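Local coordinates for T-cell surface glycoprotein CD1A1 antigen (Gallus gallus, PDB 3JVG) that probably presents lipid antigens to T cells, as a CD1-family glycoprotein that joins an MHC class I-like groove to an immunoglobulin domain, at residues C201-Y207 against L239-S245; I95-L99 against C162-R167. One frame throughout, in Å; residues are numbered along the deposited sequence.

Contact 1: C201-Y207 against L239-S245; sequences CRVTSFY and LTYQLRS
F206 and Y241 meet at a G1 beta bulge in the antiparallel sheet of the C1-set immunoglobulin domain: S205, with a positive phi of 74°, and F206 together face Y241. Beyond it, C201 and V203 form paired backbone bonds with S245 and L243. The two aromatic side chains of the bulge cross at about a right angle. Y241 CB lies over one face of the F206 ring, 3.8 Å from its centroid in a CH-pi contact, while V203 O and L243 N lie at the ring's edge. F206 reaches back along the strand because CG sits between backbone N and carbonyl carbon (chi1 55°). Y207 instead runs alongside Y241, Y207 CD1 lying 3.7 Å from Y241 CE2, and both hydroxyls hydrogen-bond to D32, which ties this end of the domain to the MHC-like part of the chain. Y207 CE1 also packs against L239 CG at 3.6 Å.

Opposite the face carrying C201, V203, F206, Y241 and L243 projects R202. Q242 lies alongside both R202 and T204, and these polar side chains meet the chain of another protein, probably beta2-microglobulin: T204 OG1 and Q242 NE2 hydrogen-bond to its backbone, and R202 NH2 to one of its polar side chains. Q242 OE1 stands at the edge of the R202 guanidinium, in its plane and 3.7 Å from NH2, the amide turned 27° from it.

Contact 2: I95-L99 against C162-R167; sequences IGCEL and CVDILR
C97 and C162 bring their sulfurs together between a strand of the groove floor and a helix of the groove wall, the classical strand-to-helix cysteine pair of the second MHC class I-like domain. This pair forms a disulfide in this protein, yet here SG of C97 and SG of C162 lie 2.7 Å apart, longer than an intact S-S bond and shorter than ordinary sulfur packing, so the state of the bond in this model is doubtful. C97 SG takes the position between its backbone N and carbonyl carbon (chi1 57°), which lifts it toward the helix, and C162 SG, anti to its backbone N (chi1 -163°), points to meet it.

Around the sulfurs the packing is close and mostly apolar. C97 SG approaches V163 CG2 at 4.1 Å and L166 CB at 4.2 Å, and lies 3.5 Å from V163 N. One turn along the helix from C162, the CD2 branch of L166 reaches down to the strand backbone, 3.7 Å from L99 N, and also touches L99 CB at 3.8 Å.

The outer end is looser. R167 is exposed, its chain bends at chi3, and the R167 and L99 side chains cross at about a right angle. L99 CD1 sits over one face of the guanidinium, 3.6 Å above its plane and toward the rim, a loose van der Waals contact.

Helix 148-172 passes above strand 89-99, their short segments crossing at -58° with axes 8.2 Å apart. E98 points its CB away from the helix, and its carboxylate meets Q100 NE2 through OE1 and R106 in a salt bridge through OE2. Strand 6-18 flanks the site through L8, which touches L166, and strand 105-113 through I105, which touches both L99 and V163.

How the contacts relate
The two contacts belong to different domains, with centres about 29 Å apart on opposite sides of the chain's centre, and share no strand or helix. Contact 1 is buried and joins two neighbouring strands of one sheet, so backbone hydrogen bonds carry it. Contact 2, only partly buried, sets a helix across a strand of the eight-stranded platform; it has no backbone pairing and relies on side chains packing on each other and on main chain. Each includes half or all of a disulfide pair: C201 bonds to C259 in the facing sheet of its domain, whereas both cysteines of contact 2 lie within its own segments. Another protein chain covers the polar face of contact 1 but touches neither segment of contact 2.

Contact 1: C201-Y207 against L239-S245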
loop_
_atom_site.group_PDB
_atom_site.type_symbol
_atom_site.label_atom_id
_atom_site.label_comp_id
_atom_site.label_asym_id
_atom_site.label_seq_id
_atom_site.Cartn_x
_atom_site.Cartn_y
_atom_site.Cartn_z
ATOM N N CYS A 201 0.607 6.467 22.715
ATOM C CA CYS A 201 -0.092 5.238 22.685
ATOM C C CYS A 201 0.349 4.520 21.384
ATOM O O CYS A 201 0.137 5.044 20.280
ATOM C CB CYS A 201 -1.615 5.487 22.698
ATOM S SG CYS A 201 -2.604 3.975 22.717
ATOM N N ARG A 202 0.971 3.347 21.544
ATOM C CA ARG A 202 1.485 2.530 20.448
ATOM C C ARG A 202 0.681 1.239 20.394
ATOM O O ARG A 202 0.636 0.459 21.369
ATOM C CB ARG A 202 2.969 2.249 20.635
ATOM C CG ARG A 202 3.534 1.219 19.687
ATOM C CD ARG A 202 4.983 0.784 20.055
ATOM N NE ARG A 202 5.557 0.031 18.928
ATOM C CZ ARG A 202 6.783 -0.487 18.900
ATOM N NH1 ARG A 202 7.576 -0.386 19.949
ATOM N NH2 ARG A 202 7.207 -1.124 17.826
ATOM N N VAL A 203 0.008 1.054 19.258
ATOM C CA VAL A 203 -0.881 -0.043 19.069
ATOM C C VAL A 203 -0.282 -0.852 17.926
ATOM O O VAL A 203 0.093 -0.298 16.869
ATOM C CB VAL A 203 -2.292 0.482 18.652
ATOM C CG1 VAL A 203 -3.268 -0.641 18.697
ATOM C CG2 VAL A 203 -2.754 1.635 19.630
ATOM N N THR A 204 -0.218 -2.164 18.113
ATOM C CA THR A 204 0.210 -3.039 17.014
ATOM C C THR A 204 -0.612 -4.333 16.929
ATOM O O THR A 204 -1.536 -4.595 17.762
ATOM C CB THR A 204 1.751 -3.313 17.149
ATOM O OG1 THR A 204 2.301 -3.887 15.925
ATOM C CG2 THR A 204 2.040 -4.145 18.412
ATOM N N SER A 205 -0.296 -5.126 15.902
ATOM C CA SER A 205 -0.880 -6.436 15.714
ATOM C C SER A 205 -2.331 -6.460 15.218
ATOM O O SER A 205 -2.906 -7.520 15.194
ATOM C CB SER A 205 -0.810 -7.260 17.000
ATOM O OG SER A 205 0.546 -7.412 17.367
ATOM N N PHE A 206 -2.926 -5.351 14.795
ATOM C CA PHE A 206 -4.345 -5.438 14.515
ATOM C C PHE A 206 -4.586 -5.716 13.052
ATOM O O PHE A 206 -3.823 -5.290 12.173
ATOM C CB PHE A 206 -5.140 -4.222 15.033
ATOM C CG PHE A 206 -4.638 -2.905 14.529
ATOM C CD1 PHE A 206 -3.586 -2.244 15.166
ATOM C CD2 PHE A 206 -5.194 -2.325 13.405
ATOM C CE1 PHE A 206 -3.112 -1.059 14.662
ATOM C CE2 PHE A 206 -4.761 -1.089 12.922
ATOM C CZ PHE A 206 -3.714 -0.472 13.539
ATOM N N TYR A 207 -5.644 -6.458 12.803
ATOM C CA TYR A 207 -6.176 -6.660 11.463
ATOM C C TYR A 207 -7.660 -6.912 11.662
ATOM O O TYR A 207 -8.040 -7.660 12.582
ATOM C CB TYR A 207 -5.523 -7.874 10.763
ATOM C CG TYR A 207 -5.981 -7.977 9.311
ATOM C CD1 TYR A 207 -5.294 -7.288 8.296
ATOM C CD2 TYR A 207 -7.131 -8.693 8.967
ATOM C CE1 TYR A 207 -5.700 -7.363 7.005
ATOM C CE2 TYR A 207 -7.563 -8.768 7.645
ATOM C CZ TYR A 207 -6.830 -8.106 6.675
ATOM O OH TYR A 207 -7.192 -8.154 5.383
ATOM N N LEU A 239 0.872 -8.963 7.583
ATOM C CA LEU A 239 -0.458 -8.390 7.348
ATOM C C LEU A 239 -1.292 -8.058 8.623
ATOM O O LEU A 239 -2.456 -8.502 8.803
ATOM C CB LEU A 239 -1.256 -9.260 6.350
ATOM C CG LEU A 239 -2.521 -8.570 5.752
ATOM C CD1 LEU A 239 -2.218 -7.267 5.016
ATOM C CD2 LEU A 239 -3.285 -9.546 4.878
ATOM N N THR A 240 -0.668 -7.267 9.497
ATOM C CA THR A 240 -1.344 -6.636 10.608
ATOM C C THR A 240 -0.801 -5.242 10.503
ATOM O O THR A 240 0.033 -4.993 9.625
ATOM C CB THR A 240 -0.982 -7.260 11.968
ATOM O OG1 THR A 240 0.424 -7.170 12.228
ATOM C CG2 THR A 240 -1.423 -8.722 12.027
ATOM N N TYR A 241 -1.261 -4.351 11.376
ATOM C CA TYR A 241 -0.985 -2.946 11.287
ATOM C C TYR A 241 -0.565 -2.382 12.651
ATOM O O TYR A 241 -0.765 -3.029 13.710
ATOM C CB TYR A 241 -2.217 -2.232 10.771
ATOM C CG TYR A 241 -2.560 -2.605 9.316
ATOM C CD1 TYR A 241 -1.885 -1.990 8.256
ATOM C CD2 TYR A 241 -3.521 -3.576 9.024
ATOM C CE1 TYR A 241 -2.179 -2.283 6.914
ATOM C CE2 TYR A 241 -3.837 -3.923 7.670
ATOM C CZ TYR A 241 -3.138 -3.280 6.619
ATOM O OH TYR A 241 -3.386 -3.561 5.277
ATOM N N GLN A 242 0.011 -1.161 12.602
ATOM C CA GLN A 242 0.508 -0.482 13.759
ATOM C C GLN A 242 0.124 0.930 13.626
ATOM O O GLN A 242 0.096 1.465 12.506
ATOM C CB GLN A 242 2.034 -0.461 13.815
ATOM C CG GLN A 242 2.711 -1.771 13.899
ATOM C CD GLN A 242 4.084 -1.677 14.620
ATOM O OE1 GLN A 242 4.350 -0.768 15.439
ATOM N NE2 GLN A 242 4.953 -2.611 14.290
ATOM N N LEU A 243 -0.104 1.554 14.781
ATOM C CA LEU A 243 -0.476 2.970 14.856
ATOM C C LEU A 243 0.207 3.562 16.083
ATOM O O LEU A 243 0.294 2.878 17.097
ATOM C CB LEU A 243 -1.999 3.145 15.072
ATOM C CG LEU A 243 -2.765 4.153 14.199
ATOM C CD1 LEU A 243 -4.074 4.651 14.822
ATOM C CD2 LEU A 243 -1.936 5.344 13.734
ATOM N N ARG A 244 0.632 4.831 16.013
ATOM C CA ARG A 244 0.990 5.564 17.223
ATOM C C ARG A 244 0.195 6.860 17.316
ATOM O O ARG A 244 -0.008 7.530 16.320
ATOM C CB ARG A 244 2.505 5.869 17.306
ATOM C CG ARG A 244 3.427 4.631 17.124
ATOM C CD ARG A 244 4.847 4.802 17.666
ATOM N NE ARG A 244 5.711 5.682 16.871
ATOM C CZ ARG A 244 6.296 5.351 15.712
ATOM N NH1 ARG A 244 6.084 4.145 15.173
ATOM N NH2 ARG A 244 7.077 6.244 15.079
ATOM N N SER A 245 -0.254 7.198 18.512
ATOM C CA SER A 245 -0.987 8.437 18.751
ATOM C C SER A 245 -0.344 9.095 19.953
ATOM O O SER A 245 0.053 8.398 20.904
ATOM C CB SER A 245 -2.487 8.113 19.035
ATOM O OG SER A 245 -3.192 9.248 19.532
#

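Contact 2: I95-L99 against C162-R167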
loop_
_atom_site.group_PDB
_atom_site.type_symbol
_atom_site.label_atom_id
_atom_site.label_comp_id
_atom_site.label_asym_id
_atom_site.label_seq_id
_atom_site.Cartn_x
_atom_site.Cartn_y
_atom_site.Cartn_z
ATOM N N ILE A 95 -7.006 -0.658 -11.996
ATOM C CA ILE A 95 -8.159 -1.148 -12.725
ATOM C C ILE A 95 -8.911 -2.103 -11.844
ATOM O O ILE A 95 -8.275 -2.995 -11.229
ATOM C CB ILE A 95 -7.723 -1.945 -14.003
ATOM C CG1 ILE A 95 -6.757 -1.127 -14.876
ATOM C CG2 ILE A 95 -8.931 -2.244 -14.887
ATOM C CD1 ILE A 95 -6.313 -1.898 -16.181
ATOM N N GLY A 96 -10.236 -1.972 -11.783
ATOM C CA GLY A 96 -10.979 -2.864 -10.891
ATOM C C GLY A 96 -12.441 -2.521 -10.666
ATOM O O GLY A 96 -13.018 -1.771 -11.443
ATOM N N CYS A 97 -13.023 -3.048 -9.583
ATOM C CA CYS A 97 -14.411 -2.804 -9.277
ATOM C C CYS A 97 -14.588 -2.993 -7.812
ATOM O O CYS A 97 -13.774 -3.683 -7.178
ATOM C CB CYS A 97 -15.354 -3.748 -10.051
ATOM S SG CYS A 97 -14.995 -5.536 -9.764
ATOM N N GLU A 98 -15.653 -2.397 -7.273
ATOM C CA GLU A 98 -15.956 -2.464 -5.867
ATOM C C GLU A 98 -17.441 -2.791 -5.724
ATOM O O GLU A 98 -18.244 -2.302 -6.490
ATOM C CB GLU A 98 -15.563 -1.141 -5.168
ATOM C CG GLU A 98 -16.062 -0.972 -3.739
ATOM C CD GLU A 98 -15.947 0.471 -3.168
ATOM O OE1 GLU A 98 -16.717 0.795 -2.210
ATOM O OE2 GLU A 98 -15.085 1.269 -3.637
ATOM N N LEU A 99 -17.774 -3.636 -4.760
ATOM C CA LEU A 99 -19.129 -4.023 -4.476
ATOM C C LEU A 99 -19.482 -3.497 -3.087
ATOM O O LEU A 99 -18.866 -3.905 -2.112
ATOM C CB LEU A 99 -19.242 -5.561 -4.447
ATOM C CG LEU A 99 -20.252 -6.411 -5.242
ATOM C CD1 LEU A 99 -20.694 -7.580 -4.382
ATOM C CD2 LEU A 99 -21.532 -5.693 -5.789
ATOM N N CYS A 162 -15.265 -8.384 -14.085
ATOM C CA CYS A 162 -14.603 -8.003 -12.833
ATOM C C CYS A 162 -15.494 -8.270 -11.618
ATOM O O CYS A 162 -15.038 -8.851 -10.653
ATOM C CB CYS A 162 -14.255 -6.520 -12.841
ATOM S SG CYS A 162 -13.074 -6.177 -11.612
ATOM N N VAL A 163 -16.752 -7.839 -11.678
ATOM C CA VAL A 163 -17.747 -8.039 -10.611
ATOM C C VAL A 163 -18.015 -9.534 -10.328
ATOM O O VAL A 163 -18.033 -9.982 -9.153
ATOM C CB VAL A 163 -19.093 -7.294 -10.960
ATOM C CG1 VAL A 163 -20.231 -7.687 -10.037
ATOM C CG2 VAL A 163 -18.898 -5.783 -10.948
ATOM N N ASP A 164 -18.215 -10.303 -11.399
ATOM C CA ASP A 164 -18.447 -11.706 -11.245
ATOM C C ASP A 164 -17.277 -12.384 -10.560
ATOM O O ASP A 164 -17.485 -13.238 -9.710
ATOM C CB ASP A 164 -18.643 -12.361 -12.586
ATOM C CG ASP A 164 -19.966 -11.963 -13.269
ATOM O OD1 ASP A 164 -20.812 -11.215 -12.685
ATOM O OD2 ASP A 164 -20.122 -12.417 -14.425
ATOM N N ILE A 165 -16.059 -12.060 -10.975
ATOM C CA ILE A 165 -14.879 -12.627 -10.348
ATOM C C ILE A 165 -14.757 -12.160 -8.886
ATOM O O ILE A 165 -14.458 -12.977 -7.991
ATOM C CB ILE A 165 -13.610 -12.319 -11.112
ATOM C CG1 ILE A 165 -13.652 -13.070 -12.453
ATOM C CG2 ILE A 165 -12.365 -12.717 -10.262
ATOM C CD1 ILE A 165 -12.646 -12.606 -13.508
ATOM N N LEU A 166 -15.021 -10.877 -8.653
ATOM C CA LEU A 166 -15.093 -10.359 -7.285
ATOM C C LEU A 166 -16.015 -11.221 -6.395
ATOM O O LEU A 166 -15.555 -11.713 -5.349
ATOM C CB LEU A 166 -15.481 -8.844 -7.222
ATOM C CG LEU A 166 -15.556 -8.209 -5.826
ATOM C CD1 LEU A 166 -14.298 -8.502 -4.942
ATOM C CD2 LEU A 166 -15.875 -6.700 -5.790
ATOM N N ARG A 167 -17.280 -11.428 -6.817
ATOM C CA ARG A 167 -18.257 -12.154 -5.989
ATOM C C ARG A 167 -17.704 -13.514 -5.627
ATOM O O ARG A 167 -17.792 -13.961 -4.474
ATOM C CB ARG A 167 -19.576 -12.382 -6.697
ATOM C CG ARG A 167 -20.315 -11.126 -6.931
ATOM C CD ARG A 167 -21.752 -11.398 -7.374
ATOM N NE ARG A 167 -22.579 -10.610 -6.476
ATOM C CZ ARG A 167 -23.110 -9.422 -6.770
ATOM N NH1 ARG A 167 -22.968 -8.892 -7.992
ATOM N NH2 ARG A 167 -23.831 -8.784 -5.843
#